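Local coordinates for putative PAS/PAC sensor protein (Nakamurella multipartita DSM 44233, PDB 6HMJ) that senses blue light through a flavin-binding light-oxygen-voltage domain and probably couples this to RNA binding by its ANTAR region in translational regulation, at residues A[139-144]-A[178-183]; A[161-166]-A[360-365]. All blocks are in the same frame, centred on the assembly; numbering follows the deposited sequence.

Contact 1 (A[139-144]-A[178-183])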
ATOM      1  N   ILE A 139       1.422   3.623  -5.901  1.00 68.21           N
ATOM      2  CA  ILE A 139       2.167   2.523  -6.502  1.00 67.35           C
ATOM      3  C   ILE A 139       3.180   1.972  -5.508  1.00 66.86           C
ATOM      4  O   ILE A 139       3.350   0.753  -5.380  1.00 66.27           O
ATOM      5  CB  ILE A 139       2.842   2.982  -7.807  1.00 68.62           C
ATOM      6  CG1 ILE A 139       1.774   3.297  -8.859  1.00 70.14           C
ATOM      7  CG2 ILE A 139       3.814   1.912  -8.304  1.00 69.48           C
ATOM      8  CD1 ILE A 139       2.325   3.764 -10.198  1.00 70.35           C
ATOM      9  N   ASP A 140       3.868   2.858  -4.785  1.00 68.27           N
ATOM     10  CA  ASP A 140       4.826   2.411  -3.779  1.00 67.63           C
ATOM     11  C   ASP A 140       4.136   1.621  -2.673  1.00 64.98           C
ATOM     12  O   ASP A 140       4.669   0.612  -2.198  1.00 63.71           O
ATOM     13  CB  ASP A 140       5.574   3.611  -3.197  1.00 69.02           C
ATOM     14  CG  ASP A 140       6.584   4.192  -4.169  1.00 68.83           C
ATOM     15  OD1 ASP A 140       6.984   3.473  -5.110  1.00 68.32           O
ATOM     16  OD2 ASP A 140       6.980   5.364  -3.992  1.00 69.42           O
ATOM     17  N   GLN A 141       2.953   2.069  -2.243  1.00 63.76           N
ATOM     18  CA  GLN A 141       2.211   1.335  -1.222  1.00 63.70           C
ATOM     19  C   GLN A 141       1.778  -0.031  -1.745  1.00 62.56           C
ATOM     20  O   GLN A 141       1.945  -1.051  -1.067  1.00 61.69           O
ATOM     21  CB  GLN A 141       0.997   2.145  -0.768  1.00 63.55           C
ATOM     22  CG  GLN A 141       0.188   1.478   0.336  1.00 63.71           C
ATOM     23  CD  GLN A 141      -0.936   2.357   0.845  1.00 64.90           C
ATOM     24  OE1 GLN A 141      -1.035   3.527   0.482  1.00 67.46           O
ATOM     25  NE2 GLN A 141      -1.793   1.794   1.686  1.00 64.65           N
ATOM     26  N   ALA A 142       1.215  -0.067  -2.955  1.00 62.25           N
ATOM     27  CA  ALA A 142       0.804  -1.338  -3.540  1.00 60.00           C
ATOM     28  C   ALA A 142       2.007  -2.245  -3.767  1.00 59.02           C
ATOM     29  O   ALA A 142       1.922  -3.462  -3.567  1.00 58.70           O
ATOM     30  CB  ALA A 142       0.052  -1.101  -4.850  1.00 58.26           C
ATOM     31  N   LYS A 143       3.139  -1.672  -4.193  1.00 57.93           N
ATOM     32  CA  LYS A 143       4.343  -2.476  -4.356  1.00 60.00           C
ATOM     33  C   LYS A 143       4.716  -3.150  -3.040  1.00 60.46           C
ATOM     34  O   LYS A 143       5.056  -4.338  -3.013  1.00 59.54           O
ATOM     35  CB  LYS A 143       5.513  -1.610  -4.830  1.00 62.73           C
ATOM     36  CG  LYS A 143       6.752  -2.419  -5.204  1.00 65.40           C
ATOM     37  CD  LYS A 143       8.004  -1.564  -5.389  1.00 68.23           C
ATOM     38  CE  LYS A 143       7.869  -0.475  -6.431  1.00 70.61           C
ATOM     39  NZ  LYS A 143       9.167   0.255  -6.567  1.00 72.51           N
ATOM     40  N   GLY A 144       4.640  -2.406  -1.935  1.00 62.89           N
ATOM     41  CA  GLY A 144       4.973  -2.977  -0.641  1.00 63.50           C
ATOM     42  C   GLY A 144       3.969  -4.014  -0.179  1.00 63.45           C
ATOM     43  O   GLY A 144       4.343  -5.034   0.406  1.00 65.46           O
ATOM     44  N   GLY A 178      -6.900   0.478  -7.395  1.00 66.49           N
ATOM     45  CA  GLY A 178      -7.936  -0.531  -7.261  1.00 66.28           C
ATOM     46  C   GLY A 178      -7.569  -1.614  -6.267  1.00 65.66           C
ATOM     47  O   GLY A 178      -8.423  -2.096  -5.518  1.00 66.43           O
ATOM     48  N   MET A 179      -6.295  -2.009  -6.242  1.00 64.41           N
ATOM     49  CA  MET A 179      -5.863  -3.055  -5.322  1.00 63.23           C
ATOM     50  C   MET A 179      -5.931  -2.579  -3.876  1.00 65.01           C
ATOM     51  O   MET A 179      -6.308  -3.346  -2.981  1.00 65.43           O
ATOM     52  CB  MET A 179      -4.440  -3.499  -5.665  1.00 60.10           C
ATOM     53  CG  MET A 179      -3.969  -4.713  -4.886  1.00 58.88           C
ATOM     54  SD  MET A 179      -2.178  -4.896  -4.913  1.00 58.01           S
ATOM     55  CE  MET A 179      -1.736  -3.832  -3.542  1.00 59.82           C
ATOM     56  N   ILE A 180      -5.568  -1.321  -3.626  1.00 64.75           N
ATOM     57  CA  ILE A 180      -5.575  -0.804  -2.263  1.00 65.99           C
ATOM     58  C   ILE A 180      -7.007  -0.629  -1.770  1.00 69.00           C
ATOM     59  O   ILE A 180      -7.374  -1.109  -0.692  1.00 70.52           O
ATOM     60  CB  ILE A 180      -4.783   0.515  -2.190  1.00 65.18           C
ATOM     61  CG1 ILE A 180      -3.330   0.278  -2.613  1.00 63.58           C
ATOM     62  CG2 ILE A 180      -4.848   1.099  -0.785  1.00 67.47           C
ATOM     63  CD1 ILE A 180      -2.510   1.545  -2.768  1.00 63.30           C
ATOM     64  N   GLU A 181      -7.837   0.063  -2.553  1.00 70.94           N
ATOM     65  CA  GLU A 181      -9.236   0.238  -2.179  1.00 73.94           C
ATOM     66  C   GLU A 181      -9.938  -1.108  -2.032  1.00 73.63           C
ATOM     67  O   GLU A 181     -10.680  -1.328  -1.067  1.00 74.03           O
ATOM     68  CB  GLU A 181      -9.944   1.110  -3.214  1.00 77.00           C
ATOM     69  CG  GLU A 181      -9.434   2.547  -3.254  1.00 80.99           C
ATOM     70  CD  GLU A 181     -10.016   3.349  -4.405  1.00 85.19           C
ATOM     71  OE1 GLU A 181     -10.722   2.758  -5.247  1.00 86.86           O
ATOM     72  OE2 GLU A 181      -9.764   4.573  -4.466  1.00 86.28           O
ATOM     73  N   GLY A 182      -9.712  -2.022  -2.976  1.00 71.15           N
ATOM     74  CA  GLY A 182     -10.382  -3.312  -2.923  1.00 70.60           C
ATOM     75  C   GLY A 182      -9.947  -4.141  -1.730  1.00 70.02           C
ATOM     76  O   GLY A 182     -10.777  -4.729  -1.029  1.00 71.17           O
ATOM     77  N   LEU A 183      -8.636  -4.209  -1.490  1.00 67.31           N
ATOM     78  CA  LEU A 183      -8.126  -4.963  -0.349  1.00 64.01           C
ATOM     79  C   LEU A 183      -8.686  -4.416   0.957  1.00 64.64           C
ATOM     80  O   LEU A 183      -9.040  -5.185   1.861  1.00 63.65           O
ATOM     81  CB  LEU A 183      -6.597  -4.922  -0.340  1.00 60.14           C
ATOM     82  CG  LEU A 183      -5.889  -5.564   0.854  1.00 58.27           C
ATOM     83  CD1 LEU A 183      -6.177  -7.052   0.925  1.00 58.77           C
ATOM     84  CD2 LEU A 183      -4.396  -5.313   0.775  1.00 55.67           C
TER
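Met-179 meets Ala-142, while its neighbour Ile-180 meets both Ala-142 and Gln-141. Met-179 reaches Ala-142 with the terminal methyl of its chain: CE lies 3.5 Å from Ala-142 CB and about as near to Ala-142 CA. Its torsions account for this approach, because CG is anti to the backbone N (chi1 -172°) and the chain then bends about the CG-SD bond (chi3 85°), which swings CE onto the alanine. Ile-180 uses its longer branch. Its CD1 comes 4.1 Å from Ala-142 N. The same methyl sits against the extended Gln-141 chain from CB to the amide, 4.0 Å from Gln-141 CD, and the two side chains pass each other at a slant. The shorter branch faces the amide end, with Ile-180 CG2 4.0 Å from Gln-141 NE2. This is a methyl against an amide nitrogen, so van der Waals contact; NE2 finds its hydrogen bond elsewhere in the structure. Gln-141 thus offers mainly its carbon chain here.

The backbones come near each other at Ala-142 and Ile-180, whose CA atoms are 6.5 Å apart; the small alanine allows that approach. The axes of the two short helical segments pass 9.9 Å apart and cross at 62°, burying 196 Å² in all. The contact joins helices 114-149 and 172-185. Helix 192-202 packs on Met-179 through Leu-196 and Phe-200, helix 154-167 packs on Ala-142 through Leu-161, and Met-147 of the second subunit touches Gln-141.

Contact 2 (A[161-166]-A[360-365])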
ATOM      1  N   LEU A 161       2.668  -6.341 -10.442  1.00 53.74           N
ATOM      2  CA  LEU A 161       1.771  -5.210 -10.647  1.00 56.48           C
ATOM      3  C   LEU A 161       1.677  -4.853 -12.125  1.00 57.87           C
ATOM      4  O   LEU A 161       0.592  -4.534 -12.627  1.00 57.28           O
ATOM      5  CB  LEU A 161       2.244  -4.009  -9.831  1.00 56.43           C
ATOM      6  CG  LEU A 161       1.973  -4.059  -8.327  1.00 56.73           C
ATOM      7  CD1 LEU A 161       2.577  -2.844  -7.642  1.00 59.74           C
ATOM      8  CD2 LEU A 161       0.483  -4.130  -8.041  1.00 55.63           C
ATOM      9  N   LYS A 162       2.806  -4.893 -12.840  1.00 60.50           N
ATOM     10  CA  LYS A 162       2.772  -4.661 -14.281  1.00 62.18           C
ATOM     11  C   LYS A 162       2.017  -5.776 -14.994  1.00 61.75           C
ATOM     12  O   LYS A 162       1.228  -5.515 -15.909  1.00 61.94           O
ATOM     13  CB  LYS A 162       4.193  -4.544 -14.834  1.00 63.69           C
ATOM     14  CG  LYS A 162       4.957  -3.324 -14.340  1.00 65.61           C
ATOM     15  CD  LYS A 162       6.192  -3.046 -15.191  1.00 68.94           C
ATOM     16  CE  LYS A 162       7.312  -4.037 -14.913  1.00 71.18           C
ATOM     17  NZ  LYS A 162       8.547  -3.701 -15.676  1.00 74.24           N
ATOM     18  N   TRP A 163       2.253  -7.025 -14.586  1.00 61.19           N
ATOM     19  CA  TRP A 163       1.558  -8.157 -15.192  1.00 63.02           C
ATOM     20  C   TRP A 163       0.051  -8.028 -15.021  1.00 62.25           C
ATOM     21  O   TRP A 163      -0.710  -8.150 -15.989  1.00 62.86           O
ATOM     22  CB  TRP A 163       2.061  -9.461 -14.573  1.00 65.33           C
ATOM     23  CG  TRP A 163       1.265 -10.666 -14.966  1.00 67.98           C
ATOM     24  CD1 TRP A 163       0.492 -11.443 -14.149  1.00 67.37           C
ATOM     25  CD2 TRP A 163       1.161 -11.235 -16.276  1.00 71.15           C
ATOM     26  NE1 TRP A 163      -0.086 -12.459 -14.871  1.00 68.40           N
ATOM     27  CE2 TRP A 163       0.309 -12.354 -16.178  1.00 70.95           C
ATOM     28  CE3 TRP A 163       1.705 -10.906 -17.522  1.00 73.27           C
ATOM     29  CZ2 TRP A 163      -0.012 -13.145 -17.278  1.00 73.30           C
ATOM     30  CZ3 TRP A 163       1.385 -11.694 -18.614  1.00 74.74           C
ATOM     31  CH2 TRP A 163       0.536 -12.799 -18.485  1.00 75.10           C
ATOM     32  N   HIS A 164      -0.402  -7.771 -13.791  1.00 61.49           N
ATOM     33  CA  HIS A 164      -1.834  -7.688 -13.532  1.00 63.05           C
ATOM     34  C   HIS A 164      -2.448  -6.437 -14.143  1.00 64.13           C
ATOM     35  O   HIS A 164      -3.640  -6.431 -14.470  1.00 63.75           O
ATOM     36  CB  HIS A 164      -2.090  -7.733 -12.027  1.00 64.25           C
ATOM     37  CG  HIS A 164      -1.736  -9.047 -11.400  1.00 63.80           C
ATOM     38  ND1 HIS A 164      -2.076 -10.254 -11.969  1.00 64.85           N
ATOM     39  CD2 HIS A 164      -1.062  -9.343 -10.263  1.00 64.39           C
ATOM     40  CE1 HIS A 164      -1.634 -11.238 -11.205  1.00 63.67           C
ATOM     41  NE2 HIS A 164      -1.016 -10.712 -10.164  1.00 63.74           N
ATOM     42  N   SER A 165      -1.661  -5.371 -14.301  1.00 66.54           N
ATOM     43  CA  SER A 165      -2.131  -4.217 -15.060  1.00 66.78           C
ATOM     44  C   SER A 165      -2.379  -4.597 -16.513  1.00 66.65           C
ATOM     45  O   SER A 165      -3.394  -4.213 -17.105  1.00 65.64           O
ATOM     46  CB  SER A 165      -1.116  -3.081 -14.968  1.00 66.73           C
ATOM     47  OG  SER A 165      -0.921  -2.691 -13.621  1.00 67.09           O
ATOM     48  N   SER A 166      -1.458  -5.363 -17.100  1.00 68.33           N
ATOM     49  CA  SER A 166      -1.631  -5.834 -18.468  1.00 73.53           C
ATOM     50  C   SER A 166      -2.852  -6.740 -18.587  1.00 75.73           C
ATOM     51  O   SER A 166      -3.696  -6.548 -19.470  1.00 78.14           O
ATOM     52  CB  SER A 166      -0.366  -6.568 -18.917  1.00 75.83           C
ATOM     53  OG  SER A 166      -0.421  -6.895 -20.292  1.00 80.10           O
ATOM     54  N   LEU A 360       4.388 -16.569  -8.185  1.00 54.48           N
ATOM     55  CA  LEU A 360       5.754 -16.881  -8.590  1.00 56.40           C
ATOM     56  C   LEU A 360       5.769 -17.593  -9.935  1.00 58.53           C
ATOM     57  O   LEU A 360       6.689 -17.396 -10.736  1.00 60.44           O
ATOM     58  CB  LEU A 360       6.438 -17.734  -7.523  1.00 57.10           C
ATOM     59  CG  LEU A 360       6.777 -17.049  -6.194  1.00 57.27           C
ATOM     60  CD1 LEU A 360       7.413 -18.040  -5.227  1.00 58.01           C
ATOM     61  CD2 LEU A 360       7.691 -15.859  -6.400  1.00 57.25           C
ATOM     62  N   GLU A 361       4.762 -18.429 -10.195  1.00 60.75           N
ATOM     63  CA  GLU A 361       4.684 -19.137 -11.468  1.00 61.37           C
ATOM     64  C   GLU A 361       4.467 -18.175 -12.627  1.00 59.69           C
ATOM     65  O   GLU A 361       4.998 -18.387 -13.725  1.00 59.20           O
ATOM     66  CB  GLU A 361       3.554 -20.167 -11.406  1.00 62.99           C
ATOM     67  CG  GLU A 361       3.548 -21.232 -12.501  1.00 68.77           C
ATOM     68  CD  GLU A 361       4.919 -21.778 -12.834  1.00 73.83           C
ATOM     69  OE1 GLU A 361       5.769 -21.870 -11.925  1.00 74.56           O
ATOM     70  OE2 GLU A 361       5.144 -22.109 -14.018  1.00 77.21           O
ATOM     71  N   GLN A 362       3.706 -17.103 -12.404  1.00 58.27           N
ATOM     72  CA  GLN A 362       3.481 -16.130 -13.465  1.00 61.99           C
ATOM     73  C   GLN A 362       4.763 -15.385 -13.816  1.00 62.35           C
ATOM     74  O   GLN A 362       5.030 -15.119 -14.994  1.00 64.09           O
ATOM     75  CB  GLN A 362       2.379 -15.155 -13.052  1.00 66.31           C
ATOM     76  CG  GLN A 362       1.047 -15.413 -13.748  1.00 72.47           C
ATOM     77  CD  GLN A 362      -0.147 -15.054 -12.885  1.00 75.68           C
ATOM     78  OE1 GLN A 362      -0.817 -14.048 -13.117  1.00 78.46           O
ATOM     79  NE2 GLN A 362      -0.424 -15.884 -11.884  1.00 74.61           N
ATOM     80  N   LEU A 363       5.572 -15.041 -12.811  1.00 59.48           N
ATOM     81  CA  LEU A 363       6.840 -14.375 -13.086  1.00 58.36           C
ATOM     82  C   LEU A 363       7.818 -15.311 -13.787  1.00 57.83           C
ATOM     83  O   LEU A 363       8.524 -14.899 -14.715  1.00 59.04           O
ATOM     84  CB  LEU A 363       7.444 -13.847 -11.786  1.00 57.37           C
ATOM     85  CG  LEU A 363       6.611 -12.815 -11.022  1.00 56.91           C
ATOM     86  CD1 LEU A 363       7.272 -12.484  -9.697  1.00 56.75           C
ATOM     87  CD2 LEU A 363       6.398 -11.559 -11.846  1.00 57.36           C
ATOM     88  N   ALA A 364       7.871 -16.574 -13.362  1.00 57.40           N
ATOM     89  CA  ALA A 364       8.780 -17.523 -13.997  1.00 57.55           C
ATOM     90  C   ALA A 364       8.368 -17.802 -15.436  1.00 59.69           C
ATOM     91  O   ALA A 364       9.226 -17.985 -16.310  1.00 60.95           O
ATOM     92  CB  ALA A 364       8.829 -18.818 -13.191  1.00 54.85           C
ATOM     93  N   SER A 365       7.061 -17.843 -15.700  1.00 58.75           N
ATOM     94  CA  SER A 365       6.589 -18.005 -17.070  1.00 59.67           C
ATOM     95  C   SER A 365       7.011 -16.824 -17.938  1.00 59.68           C
ATOM     96  O   SER A 365       7.364 -17.000 -19.111  1.00 60.38           O
ATOM     97  CB  SER A 365       5.070 -18.168 -17.076  1.00 59.71           C
ATOM     98  OG  SER A 365       4.567 -18.133 -18.398  1.00 64.04           O
TER
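Trp-163 and Gln-362 meet through the indole N-H: Trp-163 NE1 donates to Gln-362 OE1 over 2.5 Å, with an N-H...O angle of 137°. A length this small is doubtful at the resolution of the structure, and the angle describes a bent bond. OE1 sits at the ring edge, near the indole plane, whereas the amide is turned 74° from the ring. Trp-163 extends toward helix 351-372 with its CG anti to the backbone N (chi1 171°). The glutamine chain follows its carbonyl, with Gln-362 CG 3.4 Å from Trp-163 NE1. On the other residue of this patch, His-164, CE1 lies 3.5 Å from Gln-362 OE1 in an oblique approach.

Further out, Gln-362 NE2 is hydrogen-bonded to Gln-358 O one turn back in its own helix, which is consistent with OE1 being the end turned to the indole. His-164 is stacked on Phe-200, and its NE2 is hydrogen-bonded to Gln-359 OE1, so a second glutamine of helix 351-372 is tied to helix 154-167. A phenylalanine in place of Trp-163 would probably leave Gln-362 OE1 without its indole donor and the amide less firmly oriented.

The interface, 138 Å² in all, is polar, with no salt bridge between the two segments. The directional bonds from Trp-163 to Gln-362 and between His-164 and Gln-359 would probably favour one placing of helix 351-372 on helix 154-167.

The centres of the two contacts lie about 16 Å apart, joined through Leu-161 of contact 2. Its CD1 packs 3.7 Å from Lys-143 N, and its CD2 lies 4.2 Å from Met-179 SD, both in contact 1. Along the chain the order is 139-144, 161-166, 178-183 and 360-365, in which contacts 1 and 2 alternate; the first three lie on successive helices, 114-149, 154-167 and 172-185. Contact 1 joins helices of the ANTAR region, whereas contact 2 brings onto it the C-terminal helix 351-372, which follows the last strand, 340-346, of the flavin-binding domain's sheet. Contact 2 is thus one physical link between the two regions, consistent with a route for light-driven changes to the probable RNA-binding region.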